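Local coordinates for protein methyl-coenzyme M reductase subunit gamma (Methanosarcina barkeri, PDB 1E6Y) that forms part of the methyl-coenzyme M reductase complex, which reduces methyl-coenzyme M with coenzyme B to release methane in the last step of methanogenesis, at residues N69-P74 / N108-D113; Y99-F104 / K135-T140. One frame throughout, in Å; residues are numbered along the deposited sequence.

How the contacts relate
Contact 2 is buried near the middle of the chain, where helix 98-108 faces helix 127-139. Contact 1 lies about 17 Å from it, centre to centre. It is partly buried, joins two loops and borders the beta subunit. Helix 98-108 connects them: it supplies one side of contact 2, and the loop that follows it supplies one side of contact 1. Phe109 makes the bridge, its CE1 3.4 Å from CZ of Phe104, and it also packs on Val136. In each contact an arginine makes the hydrogen bonds across. Arg110 holds a backbone carbonyl and carries most of contact 1. Arg101 meets a side-chain amide in contact 2, where Gln137 and apolar Phe104 cover more surface.

Contact 1: N69-P74 / N108-D113; sequences NVAATP and NFRGVD
Arg110 carries nearly all of this contact, and it meets Val70, Ala71 and Thr73 one after another. Its CB lies 4.0 Å from CG2 of Thr73, and the same methyl is 3.8 Å from the Arg110 carbonyl oxygen. The Thr73 methyl and the Arg110 arm lie alongside, pointing opposite ways. The arm of Arg110 bends at chi3, which turns the guanidinium to the backbone of the opposite loop. There both terminal nitrogens bind one acceptor, the carbonyl oxygen of Ala71. NH2 makes the shorter bond, 2.8 Å to Ala71 O, with an N-H...O angle of 154°. NH1 sits 3.1 Å from Ala71 O, and that bond is more bent, at 137°. The oxygen lies close to the guanidinium plane, so it is held end-on at the edge of the group. NH1 comes in on a lone pair in the carbonyl plane; NH2 comes from above that plane. CG1 of Val70 stands at the same edge, 3.7 Å from NH1.

The loop gripped in this way links helix 66-69 to helix 74-78. Thr73 is the N-cap of the second helix: its OG1 bonds to the backbone N of Ala76 and also to Asp129 on helix 127-139. With OG1 between the backbone N and the carbonyl carbon (chi1 62°), CG2 is the branch that meets Arg110.

Gly111 comes next, and its CA is 7.0 Å from that of Thr73. It has positive phi, which favours glycine, and a CB here would press tightly on the Thr73 methyl. The chain then enters strand 113-116 of the antiparallel sheet, where Asp113 bonds to His361 of the neighbouring beta subunit.

Contact 2: Y99-F104 / K135-T140; sequences YFRSYF and KVQMET
Arg101 and Gln137 make the polar link between helix 98-108 and helix 127-139. NH1 of Arg101 donates to OE1 of Gln137 over 2.9 Å, in a somewhat bent bond. The nitrogen approaches from above the amide carbonyl plane, not on a lone pair. The oxygen in turn is tilted a little out of the guanidinium plane, and the guanidinium and amide planes are steeply inclined, 57° apart. OE1 also lies alongside the arginine arm, 3.5 Å from CD of Arg101. That arm is extended from CG to NE and spans the gap between the helices. Its strongest partner is Asp89, which forms a salt bridge with NH2; Thr143 bonds to the same nitrogen.

The apolar part is built on Phe104. Its CG is anti to the backbone N (chi1 163°), and the ring points across to the other helix. CZ of Phe104 meets CG1 of Val136 at 3.6 Å. CE2 of Phe104 meets CG of Gln137 at the same distance. Gln137 therefore serves both groups, with its methylene on the ring and its oxygen on the arginine.

Where helix 127-139 stops, OG1 of Thr140 bonds to the carbonyl oxygen of Val136 at 2.7 Å, and the backbone N of Thr140 reaches that oxygen from the opposite face of the carbonyl plane.

The two helix segments run closer to antiparallel than parallel, at 134°, with axes 12.3 Å apart. Long side chains bridge this wide spacing. A leucine in place of Arg101 would probably leave Asp89 without its buried counter-charge and Gln137 OE1 without this donor. The Arg101 side chain is about 9 Å from that of Arg120, which binds coenzyme M. Arg101 is itself a buried charge, probably balanced by the Asp89 carboxylate.

Contact 1: N69-P74 / N108-D113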
loop_
_atom_site.group_PDB
_atom_site.type_symbol
_atom_site.label_atom_id
_atom_site.label_comp_id
_atom_site.label_asym_id
_atom_site.label_seq_id
_atom_site.Cartn_x
_atom_site.Cartn_y
_atom_site.Cartn_z
ATOM N N ASN C 69 8.036 27.780 36.908
ATOM C CA ASN C 69 6.749 28.333 37.319
ATOM C C ASN C 69 5.752 27.272 37.773
ATOM O O ASN C 69 4.855 27.567 38.560
ATOM C CB ASN C 69 6.128 29.161 36.186
ATOM C CG ASN C 69 6.903 30.440 35.893
ATOM O OD1 ASN C 69 6.614 31.143 34.924
ATOM N ND2 ASN C 69 7.890 30.745 36.728
ATOM N N VAL C 70 5.866 26.061 37.228
ATOM C CA VAL C 70 4.968 24.969 37.606
ATOM C C VAL C 70 5.646 24.033 38.599
ATOM O O VAL C 70 6.624 23.357 38.268
ATOM C CB VAL C 70 4.505 24.144 36.377
ATOM C CG1 VAL C 70 3.529 23.056 36.812
ATOM C CG2 VAL C 70 3.844 25.053 35.353
ATOM N N ALA C 71 5.117 24.002 39.819
ATOM C CA ALA C 71 5.667 23.165 40.880
ATOM C C ALA C 71 5.406 21.688 40.598
ATOM O O ALA C 71 4.277 21.289 40.307
ATOM C CB ALA C 71 5.058 23.559 42.225
ATOM N N ALA C 72 6.463 20.885 40.645
ATOM C CA ALA C 72 6.319 19.439 40.583
ATOM C C ALA C 72 5.584 18.941 41.824
ATOM O O ALA C 72 5.762 19.475 42.919
ATOM C CB ALA C 72 7.685 18.781 40.483
ATOM N N THR C 73 4.712 17.958 41.630
ATOM C CA THR C 73 4.047 17.273 42.736
ATOM C C THR C 73 5.085 16.543 43.591
ATOM O O THR C 73 6.199 16.277 43.133
ATOM C CB THR C 73 3.053 16.227 42.210
ATOM O OG1 THR C 73 3.771 15.239 41.461
ATOM C CG2 THR C 73 1.998 16.876 41.322
ATOM N N PRO C 74 4.706 16.134 44.815
ATOM C CA PRO C 74 5.600 15.311 45.637
ATOM C C PRO C 74 6.015 14.002 44.956
ATOM O O PRO C 74 7.164 13.575 45.069
ATOM C CB PRO C 74 4.785 15.064 46.906
ATOM C CG PRO C 74 3.883 16.256 46.992
ATOM C CD PRO C 74 3.508 16.555 45.568
ATOM N N ASN C 108 -9.522 18.713 40.513
ATOM C CA ASN C 108 -9.152 18.819 41.923
ATOM C C ASN C 108 -7.759 18.302 42.279
ATOM O O ASN C 108 -7.280 18.527 43.393
ATOM C CB ASN C 108 -10.199 18.117 42.788
ATOM C CG ASN C 108 -11.567 18.749 42.660
ATOM O OD1 ASN C 108 -11.795 19.856 43.145
ATOM N ND2 ASN C 108 -12.473 18.069 41.973
ATOM N N PHE C 109 -7.104 17.626 41.341
ATOM C CA PHE C 109 -5.786 17.059 41.604
ATOM C C PHE C 109 -4.764 17.476 40.557
ATOM O O PHE C 109 -5.097 17.617 39.378
ATOM C CB PHE C 109 -5.868 15.529 41.672
ATOM C CG PHE C 109 -6.636 15.026 42.859
ATOM C CD1 PHE C 109 -8.023 14.954 42.824
ATOM C CD2 PHE C 109 -5.976 14.726 44.048
ATOM C CE1 PHE C 109 -8.748 14.607 43.964
ATOM C CE2 PHE C 109 -6.693 14.375 45.189
ATOM C CZ PHE C 109 -8.078 14.316 45.147
ATOM N N ARG C 110 -3.527 17.690 40.996
ATOM C CA ARG C 110 -2.459 18.111 40.091
ATOM C C ARG C 110 -1.741 16.899 39.501
ATOM O O ARG C 110 -1.485 15.928 40.200
ATOM C CB ARG C 110 -1.424 18.959 40.840
ATOM C CG ARG C 110 -2.072 20.124 41.593
ATOM C CD ARG C 110 -0.972 21.002 42.194
ATOM N NE ARG C 110 -0.343 21.773 41.109
ATOM C CZ ARG C 110 0.962 21.713 40.854
ATOM N NH1 ARG C 110 1.429 22.449 39.847
ATOM N NH2 ARG C 110 1.762 20.925 41.550
ATOM N N GLY C 111 -1.332 17.012 38.239
ATOM C CA GLY C 111 -0.506 15.983 37.632
ATOM C C GLY C 111 -1.195 14.637 37.529
ATOM O O GLY C 111 -0.643 13.619 37.940
ATOM N N VAL C 112 -2.413 14.634 36.997
ATOM C CA VAL C 112 -3.182 13.400 36.861
ATOM C C VAL C 112 -3.457 13.052 35.406
ATOM O O VAL C 112 -3.515 13.924 34.537
ATOM C CB VAL C 112 -4.529 13.474 37.624
ATOM C CG1 VAL C 112 -4.276 13.445 39.123
ATOM C CG2 VAL C 112 -5.297 14.730 37.227
ATOM N N ASP C 113 -3.649 11.762 35.160
ATOM C CA ASP C 113 -3.913 11.251 33.821
ATOM C C ASP C 113 -5.167 10.378 33.881
ATOM O O ASP C 113 -5.079 9.151 33.971
ATOM C CB ASP C 113 -2.694 10.446 33.340
ATOM C CG ASP C 113 -2.890 9.821 31.969
ATOM O OD1 ASP C 113 -2.251 8.783 31.720
ATOM O OD2 ASP C 113 -3.636 10.371 31.132
#

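Contact 2: Y99-F104 / K135-T140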
loop_
_atom_site.group_PDB
_atom_site.type_symbol
_atom_site.label_atom_id
_atom_site.label_comp_id
_atom_site.label_asym_id
_atom_site.label_seq_id
_atom_site.Cartn_x
_atom_site.Cartn_y
_atom_site.Cartn_z
ATOM N N TYR C 99 -17.207 9.575 33.480
ATOM C CA TYR C 99 -16.751 10.905 33.080
ATOM C C TYR C 99 -16.638 11.838 34.272
ATOM O O TYR C 99 -15.712 12.643 34.352
ATOM C CB TYR C 99 -17.689 11.520 32.041
ATOM C CG TYR C 99 -17.405 11.072 30.630
ATOM C CD1 TYR C 99 -18.327 10.293 29.938
ATOM C CD2 TYR C 99 -16.173 11.330 30.028
ATOM C CE1 TYR C 99 -18.030 9.764 28.687
ATOM C CE2 TYR C 99 -15.860 10.802 28.771
ATOM C CZ TYR C 99 -16.796 10.013 28.112
ATOM O OH TYR C 99 -16.492 9.418 26.910
ATOM N N PHE C 100 -17.522 11.661 35.247
ATOM C CA PHE C 100 -17.541 12.563 36.387
ATOM C C PHE C 100 -16.538 12.212 37.470
ATOM O O PHE C 100 -16.074 13.103 38.183
ATOM C CB PHE C 100 -18.957 12.688 36.947
ATOM C CG PHE C 100 -19.859 13.496 36.067
ATOM C CD1 PHE C 100 -20.542 12.888 35.018
ATOM C CD2 PHE C 100 -19.873 14.885 36.164
ATOM C CE1 PHE C 100 -21.216 13.653 34.066
ATOM C CE2 PHE C 100 -20.545 15.662 35.218
ATOM C CZ PHE C 100 -21.215 15.045 34.165
ATOM N N ARG C 101 -16.083 10.958 37.497
ATOM C CA ARG C 101 -14.856 10.662 38.219
ATOM C C ARG C 101 -13.648 11.342 37.560
ATOM O O ARG C 101 -12.770 11.846 38.242
ATOM C CB ARG C 101 -14.584 9.162 38.281
ATOM C CG ARG C 101 -15.517 8.386 39.217
ATOM C CD ARG C 101 -14.849 7.044 39.483
ATOM N NE ARG C 101 -15.629 6.111 40.283
ATOM C CZ ARG C 101 -15.557 6.006 41.606
ATOM N NH1 ARG C 101 -14.733 6.764 42.307
ATOM N NH2 ARG C 101 -16.335 5.078 42.170
ATOM N N SER C 102 -13.601 11.327 36.232
ATOM C CA SER C 102 -12.489 11.938 35.515
ATOM C C SER C 102 -12.454 13.458 35.675
ATOM O O SER C 102 -11.378 14.040 35.838
ATOM C CB SER C 102 -12.550 11.562 34.036
ATOM O OG SER C 102 -12.177 10.207 33.863
ATOM N N TYR C 103 -13.631 14.086 35.688
ATOM C CA TYR C 103 -13.737 15.525 35.942
ATOM C C TYR C 103 -13.282 15.846 37.356
ATOM O O TYR C 103 -12.552 16.807 37.578
ATOM C CB TYR C 103 -15.180 16.011 35.763
ATOM C CG TYR C 103 -15.755 15.798 34.383
ATOM C CD1 TYR C 103 -14.928 15.685 33.262
ATOM C CD2 TYR C 103 -17.126 15.637 34.206
ATOM C CE1 TYR C 103 -15.457 15.404 32.001
ATOM C CE2 TYR C 103 -17.664 15.354 32.956
ATOM C CZ TYR C 103 -16.826 15.235 31.859
ATOM O OH TYR C 103 -17.369 14.906 30.638
ATOM N N PHE C 104 -13.733 15.035 38.309
ATOM C CA PHE C 104 -13.288 15.135 39.694
ATOM C C PHE C 104 -11.757 15.156 39.790
ATOM O O PHE C 104 -11.183 16.028 40.444
ATOM C CB PHE C 104 -13.863 13.963 40.503
ATOM C CG PHE C 104 -13.171 13.725 41.816
ATOM C CD1 PHE C 104 -13.343 14.607 42.880
ATOM C CD2 PHE C 104 -12.333 12.627 41.982
ATOM C CE1 PHE C 104 -12.686 14.399 44.092
ATOM C CE2 PHE C 104 -11.672 12.411 43.189
ATOM C CZ PHE C 104 -11.849 13.298 44.245
ATOM N N LYS C 135 -7.484 7.881 47.932
ATOM C CA LYS C 135 -8.032 7.945 49.284
ATOM C C LYS C 135 -9.361 8.689 49.327
ATOM O O LYS C 135 -10.306 8.240 49.973
ATOM C CB LYS C 135 -7.033 8.612 50.232
ATOM C CG LYS C 135 -7.418 8.531 51.701
ATOM C CD LYS C 135 -6.207 8.742 52.585
ATOM C CE LYS C 135 -6.142 7.692 53.685
ATOM N NZ LYS C 135 -7.049 8.024 54.816
ATOM N N VAL C 136 -9.445 9.799 48.597
ATOM C CA VAL C 136 -10.678 10.575 48.536
ATOM C C VAL C 136 -11.781 9.787 47.830
ATOM O O VAL C 136 -12.920 9.755 48.295
ATOM C CB VAL C 136 -10.467 11.927 47.807
ATOM C CG1 VAL C 136 -11.770 12.716 47.771
ATOM C CG2 VAL C 136 -9.383 12.738 48.511
ATOM N N GLN C 137 -11.418 9.078 46.766
ATOM C CA GLN C 137 -12.385 8.268 46.033
ATOM C C GLN C 137 -12.889 7.092 46.863
ATOM O O GLN C 137 -14.058 6.728 46.778
ATOM C CB GLN C 137 -11.777 7.758 44.728
ATOM C CG GLN C 137 -11.440 8.854 43.735
ATOM C CD GLN C 137 -11.296 8.332 42.319
ATOM O OE1 GLN C 137 -12.288 8.160 41.608
ATOM N NE2 GLN C 137 -10.060 8.065 41.904
ATOM N N MET C 138 -12.027 6.563 47.728
ATOM C CA MET C 138 -12.378 5.423 48.570
ATOM C C MET C 138 -13.260 5.826 49.752
ATOM O O MET C 138 -14.132 5.061 50.166
ATOM C CB MET C 138 -11.113 4.736 49.097
ATOM C CG MET C 138 -10.275 4.030 48.037
ATOM S SD MET C 138 -11.146 2.692 47.192
ATOM C CE MET C 138 -11.003 1.367 48.401
ATOM N N GLU C 139 -13.031 7.025 50.283
ATOM C CA GLU C 139 -13.631 7.439 51.551
ATOM C C GLU C 139 -14.915 8.249 51.403
ATOM O O GLU C 139 -15.757 8.248 52.301
ATOM C CB GLU C 139 -12.623 8.245 52.377
ATOM C CG GLU C 139 -11.435 7.435 52.879
ATOM C CD GLU C 139 -10.553 8.204 53.853
ATOM O OE1 GLU C 139 -10.515 9.450 53.783
ATOM O OE2 GLU C 139 -9.884 7.556 54.682
ATOM N N THR C 140 -15.058 8.949 50.283
ATOM C CA THR C 140 -16.168 9.878 50.112
ATOM C C THR C 140 -17.333 9.286 49.327
ATOM O O THR C 140 -17.248 8.172 48.801
ATOM C CB THR C 140 -15.718 11.183 49.423
ATOM O OG1 THR C 140 -15.323 10.905 48.074
ATOM C CG2 THR C 140 -14.558 11.813 50.182
#